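Local coordinates for DyP-type peroxidase (Pleurotus ostreatus PC15, PDB 6FSK), which probably uses hydrogen peroxide to oxidise dyes and Mn(II), working as a heme b peroxidase of the dye-decolorizing family, at residues D11-L16 / E199-N204; D297-L300 / Q305-N308. The protein carries 1 engineered substitution. One frame throughout, in Å; residues are numbered along the deposited sequence.

Contact 1 (D11-L16 / E199-N204); sequences DILGGL and EQFDQN
The ring of F201 meets L13 and G14, in the loop ahead of strand 20-28, and supplies most of the surface buried here. Along 199-204, E199 first leaves strand 197-198, its backbone still hydrogen-bonded to I212. Q200 then turns the chain with a positive phi, and F201 follows with its side chain directed at the other loop. CG stands anti to the backbone N (chi1 -179°), which carries the ring outward to L13. There L13 CB sits almost centrally over one face, 3.7 Å from the ring centroid and 8° off the normal, a CH-pi contact. The leucine side chain runs back over the phenylalanine in the opposite direction, bringing L13 CD1 to 4.0 Å from F201 CG. Farther out, F201 CZ approaches the L13-G14 peptide, 3.6 Å from both L13 C and G14 N, the latter obliquely. Next comes D202, whose OD2 lies in the plane of the F201 ring at its edge and accepts a hydrogen bond from V198 N. Opposite, the 11-16 loop is closed by L16 N donating to the anti lone pair of D11 OD1 (2.9 Å, 170°), while D11 OD2 bonds Y385. This is loop-to-loop packing between the two ferredoxin-like halves of the DyP fold, centred on a single CH-pi contact.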
# COMPACT_ATOMS: atom_id res chain seq x y z
N ASP A 11 2.56 10.51 -9.11
CA ASP A 11 2.40 9.72 -7.90
C ASP A 11 3.24 8.48 -7.88
O ASP A 11 3.44 7.95 -6.76
CB ASP A 11 0.94 9.27 -7.70
CG ASP A 11 0.59 8.99 -6.21
OD1 ASP A 11 1.10 9.75 -5.33
OD2 ASP A 11 -0.28 8.12 -5.99
N ILE A 12 3.73 8.01 -9.02
CA ILE A 12 4.41 6.73 -9.11
C ILE A 12 5.85 6.94 -8.54
O ILE A 12 6.24 6.28 -7.64
CB ILE A 12 4.44 6.18 -10.56
CG1 ILE A 12 3.06 6.04 -11.16
CG2 ILE A 12 5.19 4.90 -10.61
CD1 ILE A 12 3.04 5.95 -12.63
N LEU A 13 6.64 7.80 -9.19
CA LEU A 13 8.01 8.13 -8.77
C LEU A 13 7.95 9.58 -8.27
O LEU A 13 7.69 10.54 -9.02
CB LEU A 13 9.01 7.99 -9.90
CG LEU A 13 9.20 6.60 -10.49
CD1 LEU A 13 10.27 6.60 -11.60
CD2 LEU A 13 9.60 5.57 -9.45
N GLY A 14 8.14 9.70 -6.99
CA GLY A 14 8.00 10.93 -6.26
C GLY A 14 6.92 10.84 -5.24
O GLY A 14 7.16 10.81 -4.02
N GLY A 15 5.71 10.76 -5.75
CA GLY A 15 4.55 10.75 -4.87
C GLY A 15 3.91 12.13 -4.78
O GLY A 15 4.62 13.18 -4.53
N LEU A 16 2.59 12.21 -4.93
CA LEU A 16 1.92 13.51 -4.73
C LEU A 16 1.97 13.93 -3.29
O LEU A 16 1.56 13.15 -2.40
CB LEU A 16 0.45 13.44 -5.17
CG LEU A 16 0.22 12.86 -6.57
CD1 LEU A 16 -1.27 12.78 -6.85
CD2 LEU A 16 0.92 13.62 -7.66
N GLU A 199 16.52 2.65 -9.30
CA GLU A 199 17.63 3.06 -10.15
C GLU A 199 17.12 4.04 -11.20
O GLU A 199 16.02 3.92 -11.78
CB GLU A 199 18.31 1.87 -10.81
CG GLU A 199 18.98 0.91 -9.89
CD GLU A 199 19.93 -0.03 -10.67
OE1 GLU A 199 20.83 0.60 -11.38
OE2 GLU A 199 19.86 -1.27 -10.61
N GLN A 200 18.03 4.97 -11.53
CA GLN A 200 17.74 6.00 -12.54
C GLN A 200 16.73 7.06 -12.04
O GLN A 200 16.28 7.92 -12.86
CB GLN A 200 17.35 5.44 -13.90
CG GLN A 200 18.32 4.35 -14.38
CD GLN A 200 18.05 3.95 -15.78
OE1 GLN A 200 17.35 2.95 -16.07
NE2 GLN A 200 18.56 4.76 -16.70
N PHE A 201 16.37 6.99 -10.78
CA PHE A 201 15.41 7.92 -10.14
C PHE A 201 15.99 8.35 -8.82
O PHE A 201 16.22 9.56 -8.60
CB PHE A 201 13.99 7.39 -10.01
CG PHE A 201 13.07 8.41 -9.39
CD1 PHE A 201 12.66 9.50 -10.09
CD2 PHE A 201 12.63 8.27 -8.07
CE1 PHE A 201 11.85 10.44 -9.49
CE2 PHE A 201 11.87 9.20 -7.49
CZ PHE A 201 11.47 10.29 -8.20
N ASP A 202 16.14 7.41 -7.87
CA ASP A 202 16.67 7.73 -6.56
C ASP A 202 18.21 7.75 -6.66
O ASP A 202 18.85 6.67 -6.63
CB ASP A 202 16.16 6.71 -5.52
CG ASP A 202 14.66 6.78 -5.37
OD1 ASP A 202 14.20 7.83 -4.87
OD2 ASP A 202 13.87 5.87 -5.71
N GLN A 203 18.76 8.96 -6.77
CA GLN A 203 20.22 9.16 -6.95
C GLN A 203 21.04 8.93 -5.67
O GLN A 203 22.21 8.57 -5.77
CB GLN A 203 20.48 10.55 -7.53
CG GLN A 203 19.81 10.81 -8.87
CD GLN A 203 20.18 9.79 -9.94
OE1 GLN A 203 19.40 9.53 -10.88
NE2 GLN A 203 21.36 9.19 -9.81
N ASN A 204 20.42 9.01 -4.48
CA ASN A 204 21.08 8.85 -3.21
C ASN A 204 20.30 7.95 -2.30
O ASN A 204 19.70 8.42 -1.33
CB ASN A 204 21.22 10.21 -2.54
CG ASN A 204 22.12 11.08 -3.31
OD1 ASN A 204 21.69 12.06 -3.93
ND2 ASN A 204 23.36 10.65 -3.40

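Contact 2 (D297-L300 / Q305-N308); sequences DPKL and QRNN
R306 folds over L300, beginning at its root: R306 CB lies 3.6 Å from L300 CD1, an apolar touch between side chains set at a slant to each other. Beyond CB the arginine extends through CG to CD and then bends (chi3 -61°), which swings the guanidinium back above the start of helix 298-302. NE forms a salt bridge with D303, a residue of the short connection between the two segments. Next, CZ and NH1 pass above L300 CD1, which sits under one face of the guanidinium, offset toward the rim, with NH1 3.7 Å from that methyl. The last atom, NH2, reaches the helix itself, 3.5 Å from L300 CA; K299 CG adds an edge contact near the guanidinium plane, 3.8 Å from the same NH2. Also at that edge is a water that accepts from R306 NH2 at 2.7 Å and donates to D297 OD2 at 3.0 Å. D297 is the N-cap of the helix: its OD1 accepts from L300 N at 3.1 Å (164°), met from well above the carboxylate plane, and only weakly from K299 N. One carboxylate thus caps the helix with one oxygen and holds the bridging water with the other. One residue on, N307 CB lies 3.3 Å from L300 O, and N307 ND2 donates to the carbonyl O of A301, which gives that NH2 group of a buried residue a partner. No direct hydrogen bond joins the two segments. The arginine charge is paired directly with D303 and reaches D297 through one water, so the carboxylates probably offset it while the leucine methyl packs against its flat face.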
# COMPACT_ATOMS: atom_id res chain seq x y z
N ASP A 297 13.21 3.40 20.82
CA ASP A 297 14.31 4.40 20.70
C ASP A 297 13.78 5.48 19.75
O ASP A 297 13.94 5.39 18.53
CB ASP A 297 15.56 3.70 20.22
CG ASP A 297 16.78 4.62 20.11
OD1 ASP A 297 16.59 5.82 20.09
OD2 ASP A 297 17.89 4.10 19.89
N PRO A 298 13.14 6.52 20.29
CA PRO A 298 12.57 7.61 19.44
C PRO A 298 13.58 8.39 18.62
O PRO A 298 13.25 8.83 17.52
CB PRO A 298 11.87 8.51 20.44
CG PRO A 298 11.57 7.59 21.62
CD PRO A 298 12.71 6.64 21.71
N LYS A 299 14.81 8.46 19.05
CA LYS A 299 15.84 9.15 18.29
C LYS A 299 16.22 8.35 17.03
O LYS A 299 16.38 8.92 15.92
CB LYS A 299 17.10 9.34 19.14
CG LYS A 299 18.30 9.91 18.38
CD LYS A 299 19.52 10.28 19.24
CE LYS A 299 20.49 11.08 18.37
NZ LYS A 299 21.44 11.90 19.16
N LEU A 300 16.32 7.04 17.21
CA LEU A 300 16.57 6.11 16.08
C LEU A 300 15.42 6.26 15.11
O LEU A 300 15.64 6.31 13.87
CB LEU A 300 16.68 4.66 16.58
CG LEU A 300 16.68 3.57 15.52
CD1 LEU A 300 17.81 3.69 14.54
CD2 LEU A 300 16.71 2.19 16.17
N GLN A 305 18.58 7.97 8.28
CA GLN A 305 19.84 7.35 8.00
C GLN A 305 20.07 6.04 8.75
O GLN A 305 21.00 5.29 8.40
CB GLN A 305 21.05 8.29 8.33
CG GLN A 305 21.01 9.63 7.60
CD GLN A 305 21.27 9.39 6.15
OE1 GLN A 305 22.26 8.74 5.83
NE2 GLN A 305 20.45 9.91 5.27
N ARG A 306 19.28 5.77 9.77
CA ARG A 306 19.49 4.59 10.59
C ARG A 306 18.26 3.67 10.75
O ARG A 306 18.44 2.50 11.07
CB ARG A 306 20.00 4.99 12.00
CG ARG A 306 21.34 5.71 11.98
CD ARG A 306 21.88 5.91 13.39
NE ARG A 306 21.03 6.72 14.26
CZ ARG A 306 20.61 6.39 15.51
NH1 ARG A 306 20.84 5.22 16.09
NH2 ARG A 306 19.91 7.29 16.18
N ASN A 307 17.05 4.24 10.63
CA ASN A 307 15.85 3.54 11.04
C ASN A 307 15.46 2.40 10.06
O ASN A 307 14.48 1.72 10.36
CB ASN A 307 14.72 4.51 11.25
CG ASN A 307 14.20 5.15 9.97
OD1 ASN A 307 14.56 4.79 8.86
ND2 ASN A 307 13.31 6.12 10.16
N ASN A 308 16.17 2.22 8.96
CA ASN A 308 15.86 1.14 8.02
C ASN A 308 17.02 0.24 7.66
O ASN A 308 16.97 -0.55 6.75
CB ASN A 308 15.09 1.75 6.84
CG ASN A 308 14.22 0.72 6.14
OD1 ASN A 308 13.62 -0.11 6.79
ND2 ASN A 308 14.14 0.84 4.85
O HOH W 1 19.56 6.33 18.72

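Contacts 1 and 2 follow one another along the chain, with centres about 22 Å apart and nearest atoms about 7 Å apart, so they do not touch. Contact 1 joins the two halves of the fold away from the annotated sites, whereas contact 2 lies within the C-terminal region, where the side chain of N307 comes within about 8 Å of the heme. The chain around I193 and S194, heme-binding residues, connects them: N307 packs on I193 and N308 bonds S194 weakly, and a few residues later the same chain becomes segment 199-204. Just beyond that segment, L206 and P207 touch Q305.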